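PDB 2Z5B: protein YPL144W from Saccharomyces cerevisiae, which forms a heterodimer with Irc25 that binds proteasome precursors and promotes alpha-ring formation during assembly of the 20S proteasome. Local coordinates for residues I41-G46 against T105-R110; D94-M99 against V117-L122; L24-T29 against L142-T147. All coordinates share one frame; numbering follows the deposited sequence.

Contact 1 of 3, residues I41-G46 against T105-R110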
ATOM      1  N   ILE A  41      -7.298  -4.230   7.299  1.00 30.46           N
ATOM      2  CA  ILE A  41      -5.963  -4.426   7.861  1.00 29.24           C
ATOM      3  C   ILE A  41      -5.017  -4.399   6.672  1.00 28.11           C
ATOM      4  O   ILE A  41      -5.323  -4.958   5.616  1.00 27.35           O
ATOM      5  CB  ILE A  41      -5.854  -5.785   8.594  1.00 29.42           C
ATOM      6  CG1 ILE A  41      -6.629  -5.747   9.910  1.00 29.72           C
ATOM      7  CG2 ILE A  41      -4.403  -6.171   8.883  1.00 29.98           C
ATOM      8  CD1 ILE A  41      -6.923  -7.119  10.462  1.00 30.49           C
ATOM      9  N   SER A  42      -3.893  -3.697   6.820  1.00 27.39           N
ATOM     10  CA  SER A  42      -2.779  -3.816   5.883  1.00 26.50           C
ATOM     11  C   SER A  42      -1.597  -4.383   6.650  1.00 26.68           C
ATOM     12  O   SER A  42      -1.269  -3.897   7.738  1.00 27.36           O
ATOM     13  CB  SER A  42      -2.375  -2.453   5.326  1.00 26.22           C
ATOM     14  OG  SER A  42      -3.405  -1.904   4.537  1.00 26.59           O
ATOM     15  N   LEU A  43      -0.963  -5.404   6.100  1.00 25.55           N
ATOM     16  CA  LEU A  43       0.202  -6.001   6.743  1.00 25.41           C
ATOM     17  C   LEU A  43       1.348  -6.022   5.775  1.00 24.97           C
ATOM     18  O   LEU A  43       1.197  -6.468   4.629  1.00 25.16           O
ATOM     19  CB  LEU A  43      -0.099  -7.418   7.261  1.00 24.67           C
ATOM     20  CG  LEU A  43       1.096  -8.220   7.800  1.00 25.60           C
ATOM     21  CD1 LEU A  43       1.626  -7.581   9.074  1.00 27.65           C
ATOM     22  CD2 LEU A  43       0.721  -9.654   8.078  1.00 26.90           C
ATOM     23  N   VAL A  44       2.483  -5.476   6.207  1.00 24.77           N
ATOM     24  CA  VAL A  44       3.741  -5.682   5.482  1.00 24.87           C
ATOM     25  C   VAL A  44       4.573  -6.627   6.354  1.00 25.05           C
ATOM     26  O   VAL A  44       4.766  -6.374   7.559  1.00 25.66           O
ATOM     27  CB  VAL A  44       4.502  -4.362   5.211  1.00 25.54           C
ATOM     28  CG1 VAL A  44       5.768  -4.630   4.391  1.00 23.97           C
ATOM     29  CG2 VAL A  44       3.588  -3.364   4.482  1.00 25.74           C
ATOM     30  N   VAL A  45       5.016  -7.741   5.770  1.00 24.90           N
ATOM     31  CA  VAL A  45       5.748  -8.759   6.540  1.00 26.63           C
ATOM     32  C   VAL A  45       6.920  -9.328   5.732  1.00 26.94           C
ATOM     33  O   VAL A  45       6.834  -9.469   4.526  1.00 27.32           O
ATOM     34  CB  VAL A  45       4.811  -9.866   7.129  1.00 26.19           C
ATOM     35  CG1 VAL A  45       4.043 -10.615   6.032  1.00 28.50           C
ATOM     36  CG2 VAL A  45       5.608 -10.866   8.038  1.00 26.38           C
ATOM     37  N   GLY A  46       8.031  -9.586   6.412  1.00 28.34           N
ATOM     38  CA  GLY A  46       9.216 -10.147   5.771  1.00 28.92           C
ATOM     39  C   GLY A  46      10.172 -10.656   6.823  1.00 29.82           C
ATOM     40  O   GLY A  46       9.911 -10.532   8.018  1.00 28.93           O
ATOM     41  N   THR A 105      -5.892 -14.155   3.241  1.00 29.88           N
ATOM     42  CA  THR A 105      -7.142 -14.912   3.354  1.00 31.75           C
ATOM     43  C   THR A 105      -7.432 -15.316   4.793  1.00 31.07           C
ATOM     44  O   THR A 105      -8.551 -15.152   5.270  1.00 31.74           O
ATOM     45  CB  THR A 105      -7.140 -16.163   2.432  1.00 32.12           C
ATOM     46  OG1 THR A 105      -6.811 -15.763   1.093  1.00 34.60           O
ATOM     47  CG2 THR A 105      -8.548 -16.783   2.366  1.00 33.92           C
ATOM     48  N   ILE A 106      -6.424 -15.829   5.491  1.00 31.69           N
ATOM     49  CA  ILE A 106      -6.610 -16.233   6.882  1.00 32.20           C
ATOM     50  C   ILE A 106      -6.863 -15.021   7.810  1.00 32.47           C
ATOM     51  O   ILE A 106      -7.722 -15.083   8.708  1.00 31.18           O
ATOM     52  CB  ILE A 106      -5.445 -17.119   7.402  1.00 32.62           C
ATOM     53  CG1 ILE A 106      -5.446 -18.467   6.672  1.00 34.40           C
ATOM     54  CG2 ILE A 106      -5.602 -17.395   8.904  1.00 33.40           C
ATOM     55  CD1 ILE A 106      -4.064 -19.082   6.498  1.00 36.29           C
ATOM     56  N   ILE A 107      -6.144 -13.923   7.584  1.00 32.30           N
ATOM     57  CA  ILE A 107      -6.385 -12.711   8.373  1.00 32.98           C
ATOM     58  C   ILE A 107      -7.815 -12.211   8.169  1.00 33.98           C
ATOM     59  O   ILE A 107      -8.511 -11.911   9.138  1.00 33.77           O
ATOM     60  CB  ILE A 107      -5.363 -11.589   8.083  1.00 33.02           C
ATOM     61  CG1 ILE A 107      -3.964 -12.011   8.536  1.00 32.23           C
ATOM     62  CG2 ILE A 107      -5.766 -10.293   8.794  1.00 31.90           C
ATOM     63  CD1 ILE A 107      -2.854 -11.098   8.055  1.00 32.47           C
ATOM     64  N   SER A 108      -8.250 -12.146   6.913  1.00 35.77           N
ATOM     65  CA  SER A 108      -9.593 -11.678   6.592  1.00 37.07           C
ATOM     66  C   SER A 108     -10.664 -12.566   7.247  1.00 37.99           C
ATOM     67  O   SER A 108     -11.617 -12.058   7.837  1.00 37.94           O
ATOM     68  CB  SER A 108      -9.777 -11.609   5.082  1.00 37.56           C
ATOM     69  OG  SER A 108     -11.031 -11.041   4.763  1.00 39.84           O
ATOM     70  N   GLU A 109     -10.497 -13.883   7.150  1.00 38.73           N
ATOM     71  CA  GLU A 109     -11.381 -14.821   7.853  1.00 40.50           C
ATOM     72  C   GLU A 109     -11.334 -14.592   9.361  1.00 39.87           C
ATOM     73  O   GLU A 109     -12.373 -14.450  10.014  1.00 41.02           O
ATOM     74  CB  GLU A 109     -11.018 -16.274   7.514  1.00 40.02           C
ATOM     75  CG  GLU A 109     -11.462 -16.696   6.134  1.00 42.84           C
ATOM     76  CD  GLU A 109     -10.921 -18.047   5.695  1.00 43.29           C
ATOM     77  OE1 GLU A 109      -9.682 -18.177   5.543  1.00 45.45           O
ATOM     78  OE2 GLU A 109     -11.751 -18.967   5.469  1.00 46.94           O
ATOM     79  N   ARG A 110     -10.126 -14.532   9.912  1.00 39.30           N
ATOM     80  CA  ARG A 110      -9.959 -14.456  11.351  1.00 38.71           C
ATOM     81  C   ARG A 110     -10.648 -13.232  11.938  1.00 38.63           C
ATOM     82  O   ARG A 110     -11.258 -13.305  13.005  1.00 38.18           O
ATOM     83  CB  ARG A 110      -8.470 -14.500  11.728  1.00 38.96           C
ATOM     84  CG  ARG A 110      -8.177 -14.547  13.227  1.00 40.22           C
ATOM     85  CD  ARG A 110      -8.947 -15.665  13.953  1.00 42.46           C
ATOM     86  NE  ARG A 110      -8.674 -15.681  15.392  1.00 43.68           N
ATOM     87  CZ  ARG A 110      -9.190 -14.830  16.278  1.00 44.92           C
ATOM     88  NH1 ARG A 110     -10.011 -13.863  15.891  1.00 46.22           N
ATOM     89  NH2 ARG A 110      -8.871 -14.940  17.564  1.00 46.61           N
TER
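Ile107, on helix 94-111, meets Ile41 and Leu43 of strand 41-47, where the helical layer of this alpha/beta fold lies against one face of its mixed six-stranded sheet. The closest alpha carbons, Ile41 CA and Ser108 CA, are 8.2 Å apart and no hydrogen bond passes between the segments, which is consistent with two layers that meet through side chains alone.

The apolar interactions use two branches of one isoleucine. CG2 of Ile107 lies 3.8 Å from CD1 of Ile41, the two side chains passing at a slant. CD1 of Ile107 goes to the other strand residue, 3.9 Å from CD2 of Leu43, and here the side chains are about perpendicular. Ile107 has CG2 anti to the backbone N and CG1 beside it (chi1 -66°), which splits the methyl branch and the ethyl arm between two strand residues. The three buried side chains bury 125 Å² in all, and Leu145 of helix 134-149 also packs on Ile107, so the isoleucine sits between sheet and second helix.

Polar interactions belong to the surroundings. The strand alternates: Ile41 and Leu43 point to the helix, while Ser42 points to the other face, where its OG is hydrogen-bonded to Gln41 OE1 of the YLR021W chain. At this strand the helices lie on one side and the partner chain on the other, where Val44 also packs on Phe34 of the YLR021W chain. On the helix, Ser108 OG binds the carbonyl oxygen of Arg113, close to where the chain turns into strand 115-121. The helical backbone carries the regular i to i+4 bonds through this turn, with Arg110 N 2.7 Å from Ile106 O.

Contact 2 of 3, residues D94-M99 against V117-L122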
ATOM      1  N   ASP A  94       5.615 -19.255  -6.709  1.00 35.17           N
ATOM      2  CA  ASP A  94       4.534 -19.887  -5.916  1.00 35.35           C
ATOM      3  C   ASP A  94       4.772 -19.828  -4.409  1.00 34.59           C
ATOM      4  O   ASP A  94       3.823 -19.740  -3.641  1.00 34.21           O
ATOM      5  CB  ASP A  94       4.359 -21.378  -6.272  1.00 35.99           C
ATOM      6  CG  ASP A  94       3.980 -21.619  -7.724  1.00 39.06           C
ATOM      7  OD1 ASP A  94       3.721 -20.656  -8.484  1.00 41.32           O
ATOM      8  OD2 ASP A  94       3.935 -22.814  -8.108  1.00 41.65           O
ATOM      9  N   ARG A  95       6.038 -19.934  -3.994  1.00 34.35           N
ATOM     10  CA  ARG A  95       6.413 -19.959  -2.570  1.00 33.96           C
ATOM     11  C   ARG A  95       6.069 -18.632  -1.881  1.00 33.28           C
ATOM     12  O   ARG A  95       5.596 -18.616  -0.743  1.00 32.77           O
ATOM     13  CB  ARG A  95       7.915 -20.237  -2.411  1.00 34.76           C
ATOM     14  CG  ARG A  95       8.382 -21.602  -2.972  1.00 35.53           C
ATOM     15  CD  ARG A  95       9.908 -21.704  -2.982  1.00 34.79           C
ATOM     16  NE  ARG A  95      10.491 -20.811  -3.980  1.00 37.94           N
ATOM     17  CZ  ARG A  95      11.792 -20.698  -4.244  1.00 41.13           C
ATOM     18  NH1 ARG A  95      12.687 -21.425  -3.589  1.00 40.09           N
ATOM     19  NH2 ARG A  95      12.196 -19.843  -5.172  1.00 42.22           N
ATOM     20  N   ILE A  96       6.325 -17.532  -2.581  1.00 32.29           N
ATOM     21  CA  ILE A  96       5.922 -16.194  -2.120  1.00 31.73           C
ATOM     22  C   ILE A  96       4.407 -16.005  -2.243  1.00 31.27           C
ATOM     23  O   ILE A  96       3.772 -15.612  -1.273  1.00 30.22           O
ATOM     24  CB  ILE A  96       6.693 -15.079  -2.863  1.00 32.10           C
ATOM     25  CG1 ILE A  96       8.198 -15.219  -2.583  1.00 31.46           C
ATOM     26  CG2 ILE A  96       6.183 -13.688  -2.435  1.00 32.47           C
ATOM     27  CD1 ILE A  96       9.096 -14.418  -3.504  1.00 33.25           C
ATOM     28  N   ARG A  97       3.834 -16.306  -3.420  1.00 31.27           N
ATOM     29  CA  ARG A  97       2.377 -16.174  -3.641  1.00 32.26           C
ATOM     30  C   ARG A  97       1.516 -16.933  -2.639  1.00 31.82           C
ATOM     31  O   ARG A  97       0.508 -16.388  -2.128  1.00 31.51           O
ATOM     32  CB  ARG A  97       1.969 -16.591  -5.066  1.00 32.51           C
ATOM     33  CG  ARG A  97       0.677 -15.916  -5.565  1.00 32.97           C
ATOM     34  CD  ARG A  97       0.174 -16.501  -6.890  1.00 33.80           C
ATOM     35  NE  ARG A  97       1.263 -16.603  -7.863  1.00 36.32           N
ATOM     36  CZ  ARG A  97       1.867 -17.735  -8.212  1.00 38.46           C
ATOM     37  NH1 ARG A  97       1.499 -18.902  -7.682  1.00 38.55           N
ATOM     38  NH2 ARG A  97       2.855 -17.689  -9.087  1.00 38.86           N
ATOM     39  N   ASP A  98       1.888 -18.191  -2.377  1.00 31.84           N
ATOM     40  CA  ASP A  98       1.203 -19.021  -1.364  1.00 31.66           C
ATOM     41  C   ASP A  98       1.136 -18.296  -0.034  1.00 30.34           C
ATOM     42  O   ASP A  98       0.080 -18.221   0.590  1.00 29.47           O
ATOM     43  CB  ASP A  98       1.897 -20.384  -1.163  1.00 31.15           C
ATOM     44  CG  ASP A  98       1.612 -21.364  -2.296  1.00 35.88           C
ATOM     45  OD1 ASP A  98       0.843 -21.009  -3.235  1.00 36.09           O
ATOM     46  OD2 ASP A  98       2.183 -22.481  -2.253  1.00 37.45           O
ATOM     47  N   MET A  99       2.276 -17.763   0.401  1.00 29.96           N
ATOM     48  CA  MET A  99       2.350 -17.109   1.703  1.00 29.61           C
ATOM     49  C   MET A  99       1.440 -15.884   1.787  1.00 29.67           C
ATOM     50  O   MET A  99       0.698 -15.738   2.762  1.00 29.59           O
ATOM     51  CB  MET A  99       3.787 -16.702   2.033  1.00 29.57           C
ATOM     52  CG  MET A  99       3.906 -15.880   3.306  1.00 30.82           C
ATOM     53  SD  MET A  99       3.264 -16.761   4.748  1.00 35.80           S
ATOM     54  CE  MET A  99       4.658 -17.843   4.961  1.00 32.76           C
ATOM     55  N   VAL A 117      -2.079  -7.595   2.120  1.00 24.26           N
ATOM     56  CA  VAL A 117      -0.824  -8.153   2.628  1.00 24.95           C
ATOM     57  C   VAL A 117       0.316  -7.935   1.641  1.00 23.99           C
ATOM     58  O   VAL A 117       0.199  -8.243   0.465  1.00 24.49           O
ATOM     59  CB  VAL A 117      -0.961  -9.670   2.930  1.00 24.20           C
ATOM     60  CG1 VAL A 117       0.381 -10.321   3.112  1.00 26.44           C
ATOM     61  CG2 VAL A 117      -1.763  -9.877   4.185  1.00 26.21           C
ATOM     62  N   THR A 118       1.427  -7.408   2.133  1.00 24.42           N
ATOM     63  CA  THR A 118       2.639  -7.356   1.349  1.00 24.39           C
ATOM     64  C   THR A 118       3.645  -8.353   1.884  1.00 24.51           C
ATOM     65  O   THR A 118       3.915  -8.344   3.082  1.00 25.18           O
ATOM     66  CB  THR A 118       3.302  -5.959   1.473  1.00 25.14           C
ATOM     67  OG1 THR A 118       2.430  -4.969   0.902  1.00 25.97           O
ATOM     68  CG2 THR A 118       4.625  -5.938   0.751  1.00 25.15           C
ATOM     69  N   TRP A 119       4.249  -9.149   0.994  1.00 24.05           N
ATOM     70  CA  TRP A 119       5.421  -9.921   1.371  1.00 23.74           C
ATOM     71  C   TRP A 119       6.670  -9.160   0.911  1.00 23.64           C
ATOM     72  O   TRP A 119       6.839  -8.871  -0.270  1.00 23.38           O
ATOM     73  CB  TRP A 119       5.416 -11.395   0.888  1.00 24.54           C
ATOM     74  CG  TRP A 119       6.690 -12.067   1.407  1.00 23.84           C
ATOM     75  CD1 TRP A 119       7.876 -12.149   0.756  1.00 24.05           C
ATOM     76  CD2 TRP A 119       6.908 -12.627   2.718  1.00 25.20           C
ATOM     77  NE1 TRP A 119       8.818 -12.750   1.563  1.00 25.19           N
ATOM     78  CE2 TRP A 119       8.248 -13.050   2.774  1.00 25.50           C
ATOM     79  CE3 TRP A 119       6.091 -12.813   3.849  1.00 25.71           C
ATOM     80  CZ2 TRP A 119       8.796 -13.678   3.908  1.00 26.21           C
ATOM     81  CZ3 TRP A 119       6.633 -13.428   4.976  1.00 24.97           C
ATOM     82  CH2 TRP A 119       7.967 -13.853   5.001  1.00 25.21           C
ATOM     83  N   SER A 120       7.484  -8.787   1.889  1.00 24.33           N
ATOM     84  CA  SER A 120       8.708  -8.023   1.698  1.00 25.22           C
ATOM     85  C   SER A 120       9.882  -8.996   1.712  1.00 25.94           C
ATOM     86  O   SER A 120      10.088  -9.693   2.698  1.00 26.46           O
ATOM     87  CB  SER A 120       8.858  -7.002   2.847  1.00 25.59           C
ATOM     88  OG  SER A 120      10.168  -6.441   2.862  1.00 27.55           O
ATOM     89  N   SER A 121      10.657  -9.010   0.628  1.00 26.67           N
ATOM     90  CA  SER A 121      11.768  -9.946   0.466  1.00 26.71           C
ATOM     91  C   SER A 121      13.113  -9.280   0.693  1.00 26.74           C
ATOM     92  O   SER A 121      13.476  -8.367  -0.035  1.00 25.84           O
ATOM     93  CB  SER A 121      11.750 -10.546  -0.940  1.00 27.12           C
ATOM     94  OG  SER A 121      10.615 -11.381  -1.105  1.00 26.19           O
ATOM     95  N   LEU A 122      13.843  -9.743   1.703  1.00 27.26           N
ATOM     96  CA  LEU A 122      15.235  -9.343   1.869  1.00 29.12           C
ATOM     97  C   LEU A 122      16.026  -9.575   0.574  1.00 29.00           C
ATOM     98  O   LEU A 122      15.755 -10.524  -0.165  1.00 28.34           O
ATOM     99  CB  LEU A 122      15.896 -10.114   3.024  1.00 29.23           C
ATOM    100  CG  LEU A 122      15.483  -9.769   4.461  1.00 30.84           C
ATOM    101  CD1 LEU A 122      16.242 -10.629   5.487  1.00 29.90           C
ATOM    102  CD2 LEU A 122      15.671  -8.270   4.780  1.00 31.72           C
TER
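Met99 lays its CG against the six-membered part of the Trp119 indole, 3.8 Å from CE3 and 4.0 Å from CZ3 of that ring, in an oblique approach. The methionine chain leaves with CG anti to the backbone N (chi1 174°) and then bends at chi2 and chi3; what reaches the indole in this pair is therefore the methylene CG. Ile96, one turn earlier on the helix, takes the five-membered part: its CG2 is 3.9 Å from Trp119 CD1 and 4.1 Å from Trp119 CB, the two side chains crossing at about a right angle. The indole is thereby contacted at both of its rings by residues three apart on helix 94-111.

Helix 94-111 leads into strand 115-121, and the two form a helix-on-sheet pair in the alpha/beta fold. Their short axes come within 9.1 Å at 144°, an antiparallel course with a pronounced skew, and the nearest alpha carbons are those of Ile96 and Trp119. Leu130 of helix 128-132 also packs on Trp119, and the ring of Phe47 meets the indole edge-to-face.

The indole NE1 is hydrogen-bonded to Glu125 OE2, outside both segments. Glu125 OE1 takes part in a hydrogen bond with Ser121 OG, which also pairs with Ser60 OG, so one carboxylate ties two strand side chains together. Ile96 CD1 approaches that serine oxygen at 4.2 Å. On the helix itself, Arg97 grips a single oxygen of Asp94 end-on: NH1, 2.9 Å from Asp94 OD1, comes from above the carboxylate plane, and NH2 reaches the same oxygen nearly along its C-O axis, with OD1 close to the guanidinium plane. The NE of Arg97 has a second acidic partner, Asp90 OD1.

Contact 3 of 3, residues L24-T29 against L142-T147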
ATOM      1  N   LEU A  24      10.899 -12.109  12.189  1.00 31.06           N
ATOM      2  CA  LEU A  24      10.066 -11.419  11.193  1.00 30.33           C
ATOM      3  C   LEU A  24       9.981  -9.938  11.505  1.00 29.89           C
ATOM      4  O   LEU A  24      10.003  -9.536  12.667  1.00 30.65           O
ATOM      5  CB  LEU A  24       8.651 -12.028  11.134  1.00 30.13           C
ATOM      6  CG  LEU A  24       8.553 -13.546  10.942  1.00 30.59           C
ATOM      7  CD1 LEU A  24       7.179 -14.044  11.288  1.00 30.59           C
ATOM      8  CD2 LEU A  24       8.953 -13.956   9.536  1.00 31.73           C
ATOM      9  N   ASP A  25       9.884  -9.150  10.444  1.00 29.69           N
ATOM     10  CA  ASP A  25       9.746  -7.704  10.490  1.00 29.49           C
ATOM     11  C   ASP A  25       8.352  -7.347   9.969  1.00 28.91           C
ATOM     12  O   ASP A  25       7.980  -7.767   8.879  1.00 27.22           O
ATOM     13  CB  ASP A  25      10.803  -7.114   9.567  1.00 30.42           C
ATOM     14  CG  ASP A  25      11.050  -5.648   9.818  1.00 33.89           C
ATOM     15  OD1 ASP A  25      10.677  -5.160  10.895  1.00 36.73           O
ATOM     16  OD2 ASP A  25      11.628  -4.992   8.926  1.00 38.31           O
ATOM     17  N   VAL A  26       7.609  -6.568  10.754  1.00 28.26           N
ATOM     18  CA  VAL A  26       6.208  -6.280  10.487  1.00 27.77           C
ATOM     19  C   VAL A  26       5.924  -4.766  10.557  1.00 27.18           C
ATOM     20  O   VAL A  26       6.407  -4.073  11.461  1.00 25.76           O
ATOM     21  CB  VAL A  26       5.301  -7.033  11.505  1.00 28.03           C
ATOM     22  CG1 VAL A  26       3.852  -6.563  11.415  1.00 29.03           C
ATOM     23  CG2 VAL A  26       5.391  -8.576  11.317  1.00 26.59           C
ATOM     24  N   ILE A  27       5.180  -4.272   9.567  1.00 26.06           N
ATOM     25  CA  ILE A  27       4.444  -3.007   9.687  1.00 25.78           C
ATOM     26  C   ILE A  27       2.967  -3.345   9.453  1.00 26.07           C
ATOM     27  O   ILE A  27       2.623  -3.909   8.419  1.00 26.79           O
ATOM     28  CB  ILE A  27       4.910  -1.982   8.619  1.00 26.07           C
ATOM     29  CG1 ILE A  27       6.369  -1.568   8.871  1.00 25.64           C
ATOM     30  CG2 ILE A  27       3.958  -0.743   8.549  1.00 26.71           C
ATOM     31  CD1 ILE A  27       7.034  -1.034   7.635  1.00 29.06           C
ATOM     32  N   ALA A  28       2.099  -3.000  10.403  1.00 25.56           N
ATOM     33  CA  ALA A  28       0.675  -3.315  10.303  1.00 25.94           C
ATOM     34  C   ALA A  28      -0.130  -2.037  10.454  1.00 26.76           C
ATOM     35  O   ALA A  28       0.114  -1.263  11.391  1.00 27.05           O
ATOM     36  CB  ALA A  28       0.268  -4.315  11.404  1.00 25.29           C
ATOM     37  N   THR A  29      -1.075  -1.812   9.543  1.00 26.46           N
ATOM     38  CA  THR A  29      -2.039  -0.726   9.701  1.00 26.51           C
ATOM     39  C   THR A  29      -3.378  -1.338  10.097  1.00 27.34           C
ATOM     40  O   THR A  29      -3.895  -2.222   9.409  1.00 25.62           O
ATOM     41  CB  THR A  29      -2.187   0.120   8.439  1.00 26.37           C
ATOM     42  OG1 THR A  29      -0.897   0.598   8.032  1.00 25.03           O
ATOM     43  CG2 THR A  29      -3.173   1.298   8.689  1.00 26.14           C
ATOM     44  N   LEU A 142      -0.971 -13.896  13.046  1.00 33.95           N
ATOM     45  CA  LEU A 142      -2.298 -13.933  13.666  1.00 35.34           C
ATOM     46  C   LEU A 142      -2.266 -13.555  15.149  1.00 35.60           C
ATOM     47  O   LEU A 142      -3.086 -12.760  15.623  1.00 35.99           O
ATOM     48  CB  LEU A 142      -2.901 -15.330  13.522  1.00 35.42           C
ATOM     49  CG  LEU A 142      -3.522 -15.682  12.178  1.00 37.34           C
ATOM     50  CD1 LEU A 142      -4.238 -17.004  12.315  1.00 39.22           C
ATOM     51  CD2 LEU A 142      -4.503 -14.583  11.746  1.00 39.07           C
ATOM     52  N   ASP A 143      -1.330 -14.160  15.876  1.00 36.41           N
ATOM     53  CA  ASP A 143      -1.084 -13.845  17.276  1.00 37.19           C
ATOM     54  C   ASP A 143      -0.835 -12.369  17.536  1.00 36.99           C
ATOM     55  O   ASP A 143      -1.437 -11.772  18.430  1.00 36.20           O
ATOM     56  CB  ASP A 143       0.115 -14.637  17.760  1.00 37.94           C
ATOM     57  CG  ASP A 143      -0.283 -15.827  18.546  1.00 41.43           C
ATOM     58  OD1 ASP A 143      -1.153 -16.595  18.066  1.00 44.19           O
ATOM     59  OD2 ASP A 143       0.256 -15.971  19.667  1.00 48.22           O
ATOM     60  N   LEU A 144       0.064 -11.789  16.754  1.00 36.48           N
ATOM     61  CA  LEU A 144       0.374 -10.380  16.874  1.00 37.19           C
ATOM     62  C   LEU A 144      -0.877  -9.530  16.681  1.00 37.07           C
ATOM     63  O   LEU A 144      -1.171  -8.672  17.504  1.00 36.80           O
ATOM     64  CB  LEU A 144       1.459  -9.997  15.859  1.00 37.37           C
ATOM     65  CG  LEU A 144       1.845  -8.523  15.809  1.00 38.37           C
ATOM     66  CD1 LEU A 144       2.410  -8.070  17.165  1.00 39.37           C
ATOM     67  CD2 LEU A 144       2.867  -8.315  14.715  1.00 39.05           C
ATOM     68  N   LEU A 145      -1.606  -9.795  15.597  1.00 37.04           N
ATOM     69  CA  LEU A 145      -2.827  -9.091  15.237  1.00 38.12           C
ATOM     70  C   LEU A 145      -3.955  -9.215  16.267  1.00 39.27           C
ATOM     71  O   LEU A 145      -4.631  -8.231  16.553  1.00 38.99           O
ATOM     72  CB  LEU A 145      -3.311  -9.547  13.853  1.00 37.75           C
ATOM     73  CG  LEU A 145      -2.391  -9.109  12.709  1.00 37.80           C
ATOM     74  CD1 LEU A 145      -2.810  -9.736  11.376  1.00 38.20           C
ATOM     75  CD2 LEU A 145      -2.321  -7.582  12.599  1.00 37.81           C
ATOM     76  N   LYS A 146      -4.154 -10.418  16.803  1.00 40.62           N
ATOM     77  CA  LYS A 146      -5.050 -10.637  17.946  1.00 42.47           C
ATOM     78  C   LYS A 146      -4.767  -9.643  19.075  1.00 43.08           C
ATOM     79  O   LYS A 146      -5.638  -8.868  19.476  1.00 43.70           O
ATOM     80  CB  LYS A 146      -4.879 -12.069  18.475  1.00 42.57           C
ATOM     81  CG  LYS A 146      -5.736 -12.422  19.695  1.00 44.90           C
ATOM     82  CD  LYS A 146      -7.209 -12.451  19.331  1.00 48.17           C
ATOM     83  CE  LYS A 146      -8.087 -12.510  20.573  1.00 50.09           C
ATOM     84  NZ  LYS A 146      -9.510 -12.284  20.197  1.00 51.30           N
ATOM     85  N   THR A 147      -3.540  -9.682  19.580  1.00 43.93           N
ATOM     86  CA  THR A 147      -3.100  -8.822  20.662  1.00 44.60           C
ATOM     87  C   THR A 147      -3.312  -7.352  20.309  1.00 45.27           C
ATOM     88  O   THR A 147      -3.937  -6.599  21.069  1.00 45.04           O
ATOM     89  CB  THR A 147      -1.623  -9.106  20.987  1.00 44.70           C
ATOM     90  OG1 THR A 147      -1.480 -10.492  21.326  1.00 44.78           O
ATOM     91  CG2 THR A 147      -1.127  -8.250  22.152  1.00 45.44           C
TER
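Val26 is the first residue of strand 24-31 to touch helix 134-149, and it does so through one methyl: CG1 lies 3.9 Å from CD2 of Leu144, the two side chains reaching toward each other tip to tip. In each, the branch that touches is anti to its own backbone N (chi1 170° and 177°), which carries the two methyls into the gap. The methyls bridge a wide gap, since the alpha carbons of this pair are 9.6 Å apart. Val26 also packs on Leu43 and Val45 of neighbouring strand 41-47.

Ile27 turns to the opposite sheet face, where it packs on Met1 of the YLR021W chain.

Ala28 comes back to the helix side. Its CB is 4.3 Å from CD2 of Leu145, a looser approach, although the backbones are closer here, with alpha carbons 8.4 Å apart. The short side chain is met by the longer leucine, whose end comes nearer than its first bond suggests. Leu145 also touches Phe111 of helix 94-111, so Ala28 lies under a leucine that also packs against the other helix.

Thr29 ends the segment on the partner's side, its OG1 hydrogen-bonded to Gln41 NE2 of the YLR021W chain.

No hydrogen bond or salt bridge joins strand to helix, and the buried surface is 106 Å². The chemistry is wholly aliphatic, which implies that the association of this helix with the strand in the alpha/beta sandwich probably rests here on burial of methyl groups and fit, without directional bonds.

How the contacts relate
All three contacts join a strand to a helix on one face of the same mixed sheet. Contacts 1 and 2 use different turns of helix 94-111, with centres about 12 Å apart; contact 3 uses helix 134-149, its centre about 8 Å from that of contact 1 and about 16 Å from that of contact 2, across the chain's centre. In the sheet the strands run 24-31, 41-47, 115-121, linked by probable backbone hydrogen bonds, Val44 N to Ile27 O and Leu43 O to Thr118 N (2.7 Å each). Along the chain, contact 3 spans both others, whose segments alternate. On these strands helices cover one face and the YLR021W chain packs on the other, consistent with the heterodimer.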